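Local coordinates for DUF724 domain-containing protein 6-like (Raphanus sativus, PDB 5ZWX), which binds a dimethylated histone H3 tail through its Agenet cassette and probably links this heterochromatin mark to DNA methylation, at residues S27-M35 with F102-G110; T48-T56 with R67-L77. One frame throughout, in Å; residues are numbered along the deposited sequence.

Contact 1: residues S27-M35 with F102-G110; sequences SGFRGSWYM and FYSDGWWEG
Tyr34 reaches across from strand 32-35 to the hairpin 102-110, and its ring settles over Gly106. Its CB packs beside Tyr55 of the next strand. Beyond it, CG and CD1 pass over Gly106 CA, which stands 3.5 Å from the ring centroid of Tyr34, over one face; the ring lies so close on the backbone that glycine, lacking a side chain, suits the place. CD2 nears Asp105 O, CE2 approaches Gly106 N, and CE1 lies 3.8 Å from Trp108 CZ2. At the tip, Tyr34 OH donates to Ser104 O over 2.8 Å, approaching from above the carbonyl plane, and accepts a weak bond from Trp108 NE1. The type I' turn from Tyr103 to Gly106 is thus gripped by the tyrosine.

Trp108 is the other large group. With its CG anti to the carbonyl carbon (chi1 -61°), the indole lies over Ser32, whose CB sits 3.6 Å from the centroid of the Trp108 six-membered ring, only 5° off the normal. A small serine fits under this flat surface, and its OG turns back to Phe29 O. Gly28 O meets the indole edge at Trp108 CH2, 3.4 Å away. Gly31, with positive phi, takes the third position of the type II turn leading into the strand.

Trp33 and Trp107 form an antiparallel hydrogen-bonded pair, with Trp33 N to Trp107 O at 2.8 Å, and Glu109 N adds a bond to Gly31 O. Trp107 also takes the selenomethionine Met35 CE at its edge. Tyr103 and Trp108 pack on a modified side chain of the bound peptide, consistent with an aromatic cage for the methylated lysine. Strand 32-40 here joins strand 106-116, with strands 19-22 and 51-55 beside the former and strand 98-103 beside the latter.

Contact 2: residues T48-T56 with R67-L77; sequences TTKCEVEYT and RLREVVDVGQL
Glu54 sends CG anti to its backbone N (chi1 177°), whereas Arg69 has CG beside its own N (chi1 -67°) and runs extended to NE; the two chains converge over the sheet as a salt bridge. Arg69 NE gives a fairly straight bond of 3.1 Å to Glu54 OE2, which lies in the guanidinium plane but is met on its anti side. The other oxygen, Glu54 OE1, is bridged by Lys37, so the carboxylate sits between two positive charges, which would be expected to favour its ionised form. Long, flexible charged chains suit this face, where Glu52 lies on the flank of Arg69, its OE2 3.7 Å from Arg69 CD.

The strands form an antiparallel pair within the strongly curved sheet of the Agenet domain, a member of the SH3-like clan. Hydrogen-bonded pairs are Cys51 with Val72 and Val53 with Glu70, and Tyr55 N adds a further bond to Leu68 O. On the inner side Val53 CG1 lies 3.8 Å from Leu77 CD1, and Cys51 CB also touches this methyl. Compact apolar groups belong here, since Ile22 of strand 19-22 packs on both Val53 and Leu77.

Farther along, Tyr55 OH donates to Glu70 OE1 over 2.8 Å, coming from above the carboxylate plane with ring and carboxylate nearly perpendicular. This leaves Glu70 OE2 to a basic side chain of the bound peptide, so Tyr55 probably positions this acid for the peptide. Leu68 CD2 lies over the Tyr55 ring, 4.3 Å from its centroid. At the opposite end of the pair Lys50 and Asp73 run side by side in a long salt bridge, and one water connects Thr49 O to Val74 N, 2.9 Å from the water.

How the contacts relate
From the N terminus, the chain first lays down 27-35, whose partner, 102-110, comes only after a long excursion. Within that excursion 48-56 meets 67-77, so contact 2 closes a short loop nested inside the large one closed by contact 1; the two do not cross. Strand 32-40 is shared: along one edge it pairs first with 106-116 and then with 51-55, while strand 19-22 lies along the other edge. The contacts touch where Met35 O probably accepts from Thr56 N, 3.0 Å away. Contact 1 ties the Agenet region to the later strands of the chain, contact 2 builds the earlier part, and both reach the bound histone peptide.

Contact 1: residues S27-M35 with F102-G110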
loop_
_atom_site.group_PDB
_atom_site.type_symbol
_atom_site.label_atom_id
_atom_site.label_comp_id
_atom_site.label_asym_id
_atom_site.label_seq_id
_atom_site.Cartn_x
_atom_site.Cartn_y
_atom_site.Cartn_z
ATOM N N SER A 27 9.112 -8.371 -8.202
ATOM C CA SER A 27 9.844 -8.767 -7.000
ATOM C C SER A 27 10.329 -7.559 -6.193
ATOM O O SER A 27 10.329 -7.581 -4.948
ATOM C CB SER A 27 11.035 -9.657 -7.365
ATOM O OG SER A 27 11.956 -8.956 -8.175
ATOM N N GLY A 28 10.713 -6.495 -6.901
ATOM C CA GLY A 28 11.226 -5.306 -6.231
ATOM C C GLY A 28 10.136 -4.574 -5.445
ATOM O O GLY A 28 10.429 -3.622 -4.718
ATOM N N PHE A 29 8.880 -5.006 -5.580
ATOM C CA PHE A 29 7.805 -4.338 -4.839
ATOM C C PHE A 29 7.061 -5.238 -3.857
ATOM O O PHE A 29 5.987 -4.877 -3.323
ATOM C CB PHE A 29 6.821 -3.723 -5.821
ATOM C CG PHE A 29 7.300 -2.422 -6.379
ATOM C CD1 PHE A 29 7.303 -1.277 -5.578
ATOM C CD2 PHE A 29 7.768 -2.336 -7.673
ATOM C CE1 PHE A 29 7.761 -0.065 -6.078
ATOM C CE2 PHE A 29 8.215 -1.129 -8.184
ATOM C CZ PHE A 29 8.225 0.008 -7.372
ATOM N N ARG A 30 7.665 -6.387 -3.584
ATOM C CA ARG A 30 7.123 -7.367 -2.642
ATOM C C ARG A 30 6.835 -6.718 -1.292
ATOM O O ARG A 30 7.719 -6.096 -0.688
ATOM C CB ARG A 30 8.116 -8.522 -2.460
ATOM C CG ARG A 30 7.513 -9.782 -1.889
ATOM C CD ARG A 30 6.640 -10.474 -2.918
ATOM N NE ARG A 30 7.425 -10.936 -4.061
ATOM C CZ ARG A 30 6.908 -11.315 -5.226
ATOM N NH1 ARG A 30 5.594 -11.284 -5.416
ATOM N NH2 ARG A 30 7.707 -11.719 -6.205
ATOM N N GLY A 31 5.603 -6.851 -0.815
ATOM C CA GLY A 31 5.265 -6.281 0.474
ATOM C C GLY A 31 4.862 -4.817 0.460
ATOM O O GLY A 31 4.622 -4.249 1.538
ATOM N N SER A 32 4.763 -4.191 -0.713
ATOM C CA SER A 32 4.371 -2.771 -0.729
ATOM C C SER A 32 2.928 -2.521 -1.116
ATOM O O SER A 32 2.343 -3.304 -1.871
ATOM C CB SER A 32 5.205 -1.966 -1.700
ATOM O OG SER A 32 4.970 -2.345 -3.030
ATOM N N TRP A 33 2.430 -1.377 -0.649
ATOM C CA TRP A 33 1.153 -0.805 -1.070
ATOM C C TRP A 33 1.428 0.666 -1.416
ATOM O O TRP A 33 1.892 1.430 -0.557
ATOM C CB TRP A 33 0.115 -0.927 0.049
ATOM C CG TRP A 33 -0.337 -2.353 0.281
ATOM C CD1 TRP A 33 0.089 -3.213 1.259
ATOM C CD2 TRP A 33 -1.282 -3.086 -0.517
ATOM N NE1 TRP A 33 -0.555 -4.433 1.121
ATOM C CE2 TRP A 33 -1.396 -4.377 0.041
ATOM C CE3 TRP A 33 -2.036 -2.774 -1.646
ATOM C CZ2 TRP A 33 -2.259 -5.355 -0.496
ATOM C CZ3 TRP A 33 -2.911 -3.750 -2.173
ATOM C CH2 TRP A 33 -2.997 -5.019 -1.602
ATOM N N TYR A 34 1.192 1.047 -2.669
ATOM C CA TYR A 34 1.308 2.446 -3.115
ATOM C C TYR A 34 -0.061 3.082 -3.318
ATOM O O TYR A 34 -0.958 2.431 -3.855
ATOM C CB TYR A 34 2.144 2.526 -4.399
ATOM C CG TYR A 34 3.632 2.586 -4.010
ATOM C CD1 TYR A 34 4.295 1.442 -3.564
ATOM C CD2 TYR A 34 4.340 3.791 -4.020
ATOM C CE1 TYR A 34 5.672 1.499 -3.145
ATOM C CE2 TYR A 34 5.694 3.851 -3.617
ATOM C CZ TYR A 34 6.340 2.699 -3.189
ATOM O OH TYR A 34 7.664 2.747 -2.764
HETATM N N MSE A 35 -0.245 4.315 -2.859
HETATM C CA MSE A 35 -1.562 4.959 -2.954
HETATM C C MSE A 35 -1.847 5.389 -4.384
HETATM O O MSE A 35 -0.936 5.789 -5.107
HETATM C CB MSE A 35 -1.655 6.170 -2.016
HETATM C CG MSE A 35 -1.219 5.889 -0.594
HETATM SE SE MSE A 35 -2.231 4.431 0.295
HETATM C CE MSE A 35 -1.064 2.892 -0.105
ATOM N N PHE A 102 6.283 3.767 6.118
ATOM C CA PHE A 102 6.309 4.648 4.957
ATOM C C PHE A 102 7.728 4.890 4.478
ATOM O O PHE A 102 8.557 5.476 5.196
ATOM C CB PHE A 102 5.643 5.971 5.251
ATOM C CG PHE A 102 5.186 6.691 4.020
ATOM C CD1 PHE A 102 4.147 6.166 3.236
ATOM C CD2 PHE A 102 5.774 7.887 3.646
ATOM C CE1 PHE A 102 3.717 6.836 2.098
ATOM C CE2 PHE A 102 5.344 8.560 2.507
ATOM C CZ PHE A 102 4.308 8.033 1.740
ATOM N N TYR A 103 8.018 4.461 3.253
ATOM C CA TYR A 103 9.444 4.443 2.801
ATOM C C TYR A 103 9.403 4.545 1.286
ATOM O O TYR A 103 8.507 3.920 0.661
ATOM C CB TYR A 103 10.080 3.138 3.259
ATOM C CG TYR A 103 11.555 3.001 3.020
ATOM C CD1 TYR A 103 12.036 2.460 1.831
ATOM C CD2 TYR A 103 12.458 3.355 4.021
ATOM C CE1 TYR A 103 13.436 2.339 1.629
ATOM C CE2 TYR A 103 13.802 3.234 3.845
ATOM C CZ TYR A 103 14.289 2.720 2.652
ATOM O OH TYR A 103 15.636 2.596 2.535
ATOM N N SER A 104 10.269 5.359 0.685
ATOM C CA SER A 104 10.190 5.601 -0.773
ATOM C C SER A 104 8.749 5.881 -1.252
ATOM O O SER A 104 8.335 5.383 -2.326
ATOM C CB SER A 104 10.743 4.403 -1.546
ATOM O OG SER A 104 12.118 4.185 -1.254
ATOM N N ASP A 105 7.999 6.623 -0.426
ATOM C CA ASP A 105 6.702 7.181 -0.753
ATOM C C ASP A 105 5.617 6.113 -0.940
ATOM O O ASP A 105 4.544 6.413 -1.508
ATOM C CB ASP A 105 6.803 8.083 -1.994
ATOM C CG ASP A 105 7.726 9.294 -1.754
ATOM O OD1 ASP A 105 7.372 10.175 -0.942
ATOM O OD2 ASP A 105 8.795 9.342 -2.373
ATOM N N GLY A 106 5.863 4.906 -0.422
ATOM C CA GLY A 106 4.773 3.921 -0.287
ATOM C C GLY A 106 4.859 3.218 1.063
ATOM O O GLY A 106 5.759 3.516 1.884
ATOM N N TRP A 107 3.921 2.311 1.311
ATOM C CA TRP A 107 3.870 1.551 2.559
ATOM C C TRP A 107 4.427 0.143 2.391
ATOM O O TRP A 107 3.984 -0.606 1.525
ATOM C CB TRP A 107 2.415 1.468 3.075
ATOM C CG TRP A 107 1.874 2.807 3.517
ATOM C CD1 TRP A 107 1.092 3.661 2.792
ATOM C CD2 TRP A 107 2.068 3.431 4.795
ATOM N NE1 TRP A 107 0.779 4.769 3.542
ATOM C CE2 TRP A 107 1.368 4.658 4.773
ATOM C CE3 TRP A 107 2.785 3.078 5.951
ATOM C CZ2 TRP A 107 1.347 5.535 5.866
ATOM C CZ3 TRP A 107 2.756 3.943 7.034
ATOM C CH2 TRP A 107 2.048 5.161 6.983
ATOM N N TRP A 108 5.376 -0.237 3.245
ATOM C CA TRP A 108 6.029 -1.544 3.123
ATOM C C TRP A 108 5.805 -2.352 4.387
ATOM O O TRP A 108 6.106 -1.884 5.493
ATOM C CB TRP A 108 7.564 -1.366 2.872
ATOM C CG TRP A 108 7.854 -0.624 1.609
ATOM C CD1 TRP A 108 7.731 0.722 1.406
ATOM C CD2 TRP A 108 8.290 -1.190 0.342
ATOM N NE1 TRP A 108 8.080 1.024 0.097
ATOM C CE2 TRP A 108 8.405 -0.129 -0.570
ATOM C CE3 TRP A 108 8.573 -2.489 -0.092
ATOM C CZ2 TRP A 108 8.814 -0.326 -1.907
ATOM C CZ3 TRP A 108 8.990 -2.686 -1.415
ATOM C CH2 TRP A 108 9.100 -1.603 -2.301
ATOM N N GLU A 109 5.286 -3.561 4.237
ATOM C CA GLU A 109 4.989 -4.410 5.392
ATOM C C GLU A 109 6.262 -4.963 6.046
ATOM O O GLU A 109 7.108 -5.538 5.366
ATOM C CB GLU A 109 4.111 -5.585 4.976
ATOM C CG GLU A 109 3.890 -6.575 6.079
ATOM C CD GLU A 109 2.788 -7.570 5.739
ATOM O OE1 GLU A 109 2.467 -7.706 4.534
ATOM O OE2 GLU A 109 2.248 -8.192 6.681
ATOM N N GLY A 110 6.346 -4.870 7.367
ATOM C CA GLY A 110 7.409 -5.499 8.133
ATOM C C GLY A 110 6.964 -5.833 9.548
ATOM O O GLY A 110 5.780 -5.694 9.890
HETATM O O HOH W 1 1.546 -6.192 2.466
HETATM O O HOH W 2 1.930 5.921 -1.762
#

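Contact 2: residues T48-T56 with R67-L77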
loop_
_atom_site.group_PDB
_atom_site.type_symbol
_atom_site.label_atom_id
_atom_site.label_comp_id
_atom_site.label_asym_id
_atom_site.label_seq_id
_atom_site.Cartn_x
_atom_site.Cartn_y
_atom_site.Cartn_z
ATOM N N THR A 48 -11.740 -6.121 -21.565
ATOM C CA THR A 48 -10.688 -6.437 -20.616
ATOM C C THR A 48 -11.266 -6.913 -19.290
ATOM O O THR A 48 -12.466 -6.771 -19.024
ATOM C CB THR A 48 -9.748 -5.220 -20.356
ATOM O OG1 THR A 48 -8.620 -5.646 -19.594
ATOM C CG2 THR A 48 -10.464 -4.101 -19.588
ATOM N N THR A 49 -10.408 -7.495 -18.464
ATOM C CA THR A 49 -10.770 -7.821 -17.094
ATOM C C THR A 49 -9.928 -6.933 -16.166
ATOM O O THR A 49 -10.035 -6.987 -14.947
ATOM C CB THR A 49 -10.523 -9.310 -16.785
ATOM O OG1 THR A 49 -9.148 -9.629 -17.044
ATOM C CG2 THR A 49 -11.404 -10.197 -17.666
ATOM N N LYS A 50 -9.107 -6.090 -16.766
ATOM C CA LYS A 50 -8.175 -5.285 -15.986
ATOM C C LYS A 50 -8.650 -3.856 -15.707
ATOM O O LYS A 50 -9.578 -3.364 -16.335
ATOM C CB LYS A 50 -6.827 -5.275 -16.698
ATOM C CG LYS A 50 -6.178 -6.646 -16.670
ATOM C CD LYS A 50 -4.979 -6.738 -17.580
ATOM C CE LYS A 50 -4.380 -8.133 -17.508
ATOM N NZ LYS A 50 -5.423 -9.178 -17.719
ATOM N N CYS A 51 -8.001 -3.211 -14.743
ATOM C CA CYS A 51 -8.297 -1.836 -14.353
ATOM C C CYS A 51 -7.110 -0.975 -14.711
ATOM O O CYS A 51 -6.008 -1.468 -14.731
ATOM C CB CYS A 51 -8.557 -1.730 -12.839
ATOM S SG CYS A 51 -10.087 -2.595 -12.351
ATOM N N GLU A 52 -7.318 0.302 -14.987
ATOM C CA GLU A 52 -6.186 1.205 -15.079
ATOM C C GLU A 52 -6.175 2.075 -13.830
ATOM O O GLU A 52 -7.229 2.541 -13.398
ATOM C CB GLU A 52 -6.263 2.048 -16.344
ATOM C CG GLU A 52 -5.056 2.957 -16.552
ATOM C CD GLU A 52 -5.227 3.839 -17.764
ATOM O OE1 GLU A 52 -6.341 3.831 -18.314
ATOM O OE2 GLU A 52 -4.268 4.538 -18.156
ATOM N N VAL A 53 -4.997 2.284 -13.249
ATOM C CA VAL A 53 -4.847 3.118 -12.056
ATOM C C VAL A 53 -3.781 4.167 -12.285
ATOM O O VAL A 53 -2.908 4.009 -13.148
ATOM C CB VAL A 53 -4.468 2.311 -10.774
ATOM C CG1 VAL A 53 -5.563 1.311 -10.425
ATOM C CG2 VAL A 53 -3.097 1.608 -10.924
ATOM N N GLU A 54 -3.897 5.260 -11.534
ATOM C CA GLU A 54 -2.882 6.316 -11.514
ATOM C C GLU A 54 -2.278 6.408 -10.135
ATOM O O GLU A 54 -3.011 6.528 -9.159
ATOM C CB GLU A 54 -3.498 7.659 -11.893
ATOM C CG GLU A 54 -2.523 8.818 -11.824
ATOM C CD GLU A 54 -3.158 10.121 -12.255
ATOM O OE1 GLU A 54 -3.680 10.840 -11.376
ATOM O OE2 GLU A 54 -3.147 10.416 -13.472
ATOM N N TYR A 55 -0.949 6.357 -10.041
ATOM C CA TYR A 55 -0.291 6.461 -8.746
ATOM C C TYR A 55 -0.285 7.893 -8.246
ATOM O O TYR A 55 -0.181 8.829 -9.030
ATOM C CB TYR A 55 1.154 5.947 -8.816
ATOM C CG TYR A 55 1.259 4.459 -9.026
ATOM C CD1 TYR A 55 0.910 3.877 -10.245
ATOM C CD2 TYR A 55 1.683 3.632 -8.007
ATOM C CE1 TYR A 55 1.001 2.521 -10.427
ATOM C CE2 TYR A 55 1.783 2.266 -8.185
ATOM C CZ TYR A 55 1.452 1.719 -9.396
ATOM O OH TYR A 55 1.560 0.361 -9.557
ATOM N N THR A 56 -0.382 8.048 -6.929
ATOM C CA THR A 56 -0.348 9.362 -6.309
ATOM C C THR A 56 1.093 9.845 -6.136
ATOM O O THR A 56 1.365 11.040 -6.248
ATOM C CB THR A 56 -1.048 9.352 -4.933
ATOM O OG1 THR A 56 -2.417 8.968 -5.102
ATOM C CG2 THR A 56 -1.003 10.733 -4.282
ATOM N N ARG A 67 2.099 11.659 -13.501
ATOM C CA ARG A 67 1.945 10.563 -12.557
ATOM C C ARG A 67 1.878 9.243 -13.311
ATOM O O ARG A 67 1.323 9.172 -14.407
ATOM C CB ARG A 67 0.711 10.761 -11.685
ATOM C CG ARG A 67 0.869 11.906 -10.719
ATOM C CD ARG A 67 -0.282 12.004 -9.744
ATOM N NE ARG A 67 -0.010 13.019 -8.733
ATOM C CZ ARG A 67 -0.859 13.386 -7.780
ATOM N NH1 ARG A 67 -2.059 12.819 -7.695
ATOM N NH2 ARG A 67 -0.504 14.324 -6.911
ATOM N N LEU A 68 2.481 8.211 -12.742
ATOM C CA LEU A 68 2.544 6.916 -13.398
ATOM C C LEU A 68 1.137 6.324 -13.531
ATOM O O LEU A 68 0.351 6.367 -12.590
ATOM C CB LEU A 68 3.444 5.960 -12.611
ATOM C CG LEU A 68 3.531 4.535 -13.157
ATOM C CD1 LEU A 68 4.126 4.550 -14.558
ATOM C CD2 LEU A 68 4.318 3.616 -12.226
ATOM N N ARG A 69 0.825 5.780 -14.699
ATOM C CA ARG A 69 -0.421 5.023 -14.851
ATOM C C ARG A 69 -0.077 3.605 -15.272
ATOM O O ARG A 69 0.878 3.389 -16.028
ATOM C CB ARG A 69 -1.337 5.685 -15.877
ATOM C CG ARG A 69 -1.881 7.035 -15.447
ATOM C CD ARG A 69 -2.830 7.580 -16.507
ATOM N NE ARG A 69 -3.643 8.690 -16.019
ATOM C CZ ARG A 69 -4.769 9.091 -16.601
ATOM N NH1 ARG A 69 -5.216 8.467 -17.687
ATOM N NH2 ARG A 69 -5.458 10.104 -16.091
ATOM N N GLU A 70 -0.847 2.644 -14.777
ATOM C CA GLU A 70 -0.623 1.235 -15.086
ATOM C C GLU A 70 -1.939 0.509 -15.242
ATOM O O GLU A 70 -2.894 0.835 -14.548
ATOM C CB GLU A 70 0.179 0.551 -13.989
ATOM C CG GLU A 70 1.666 0.754 -14.140
ATOM C CD GLU A 70 2.463 -0.038 -13.149
ATOM O OE1 GLU A 70 1.857 -0.572 -12.199
ATOM O OE2 GLU A 70 3.701 -0.126 -13.328
ATOM N N VAL A 71 -1.974 -0.471 -16.145
ATOM C CA VAL A 71 -3.098 -1.424 -16.233
ATOM C C VAL A 71 -2.762 -2.581 -15.282
ATOM O O VAL A 71 -1.690 -3.171 -15.375
ATOM C CB VAL A 71 -3.292 -1.914 -17.674
ATOM C CG1 VAL A 71 -4.398 -2.984 -17.755
ATOM C CG2 VAL A 71 -3.633 -0.730 -18.589
ATOM N N VAL A 72 -3.639 -2.872 -14.326
ATOM C CA VAL A 72 -3.370 -3.882 -13.307
ATOM C C VAL A 72 -4.540 -4.854 -13.174
ATOM O O VAL A 72 -5.638 -4.554 -13.629
ATOM C CB VAL A 72 -3.126 -3.244 -11.926
ATOM C CG1 VAL A 72 -1.901 -2.297 -11.970
ATOM C CG2 VAL A 72 -4.349 -2.478 -11.477
ATOM N N ASP A 73 -4.291 -5.995 -12.528
ATOM C CA ASP A 73 -5.335 -6.960 -12.190
ATOM C C ASP A 73 -6.191 -6.421 -11.049
ATOM O O ASP A 73 -5.689 -5.733 -10.153
ATOM C CB ASP A 73 -4.729 -8.304 -11.764
ATOM C CG ASP A 73 -3.981 -9.010 -12.896
ATOM O OD1 ASP A 73 -4.375 -8.879 -14.072
ATOM O OD2 ASP A 73 -3.008 -9.724 -12.591
ATOM N N VAL A 74 -7.487 -6.739 -11.075
ATOM C CA VAL A 74 -8.326 -6.407 -9.937
ATOM C C VAL A 74 -7.707 -6.853 -8.592
ATOM O O VAL A 74 -7.715 -6.102 -7.612
ATOM C CB VAL A 74 -9.723 -7.041 -10.124
ATOM C CG1 VAL A 74 -10.526 -6.945 -8.834
ATOM C CG2 VAL A 74 -10.436 -6.322 -11.267
ATOM N N GLY A 75 -7.138 -8.055 -8.556
ATOM C CA GLY A 75 -6.579 -8.597 -7.327
ATOM C C GLY A 75 -5.354 -7.836 -6.796
ATOM O O GLY A 75 -4.890 -8.125 -5.694
ATOM N N GLN A 76 -4.868 -6.858 -7.559
ATOM C CA GLN A 76 -3.752 -6.006 -7.088
ATOM C C GLN A 76 -4.249 -4.814 -6.260
ATOM O O GLN A 76 -3.455 -4.096 -5.665
ATOM C CB GLN A 76 -2.937 -5.495 -8.263
ATOM C CG GLN A 76 -2.136 -6.559 -8.934
ATOM C CD GLN A 76 -1.335 -6.012 -10.101
ATOM O OE1 GLN A 76 -1.674 -6.258 -11.246
ATOM N NE2 GLN A 76 -0.287 -5.240 -9.812
ATOM N N LEU A 77 -5.567 -4.616 -6.208
ATOM C CA LEU A 77 -6.113 -3.398 -5.606
ATOM C C LEU A 77 -6.870 -3.688 -4.321
ATOM O O LEU A 77 -7.480 -4.750 -4.195
ATOM C CB LEU A 77 -7.062 -2.695 -6.587
ATOM C CG LEU A 77 -6.425 -2.329 -7.932
ATOM C CD1 LEU A 77 -7.415 -1.627 -8.872
ATOM C CD2 LEU A 77 -5.180 -1.454 -7.684
HETATM O O HOH W 3 -8.449 -8.387 -13.295
#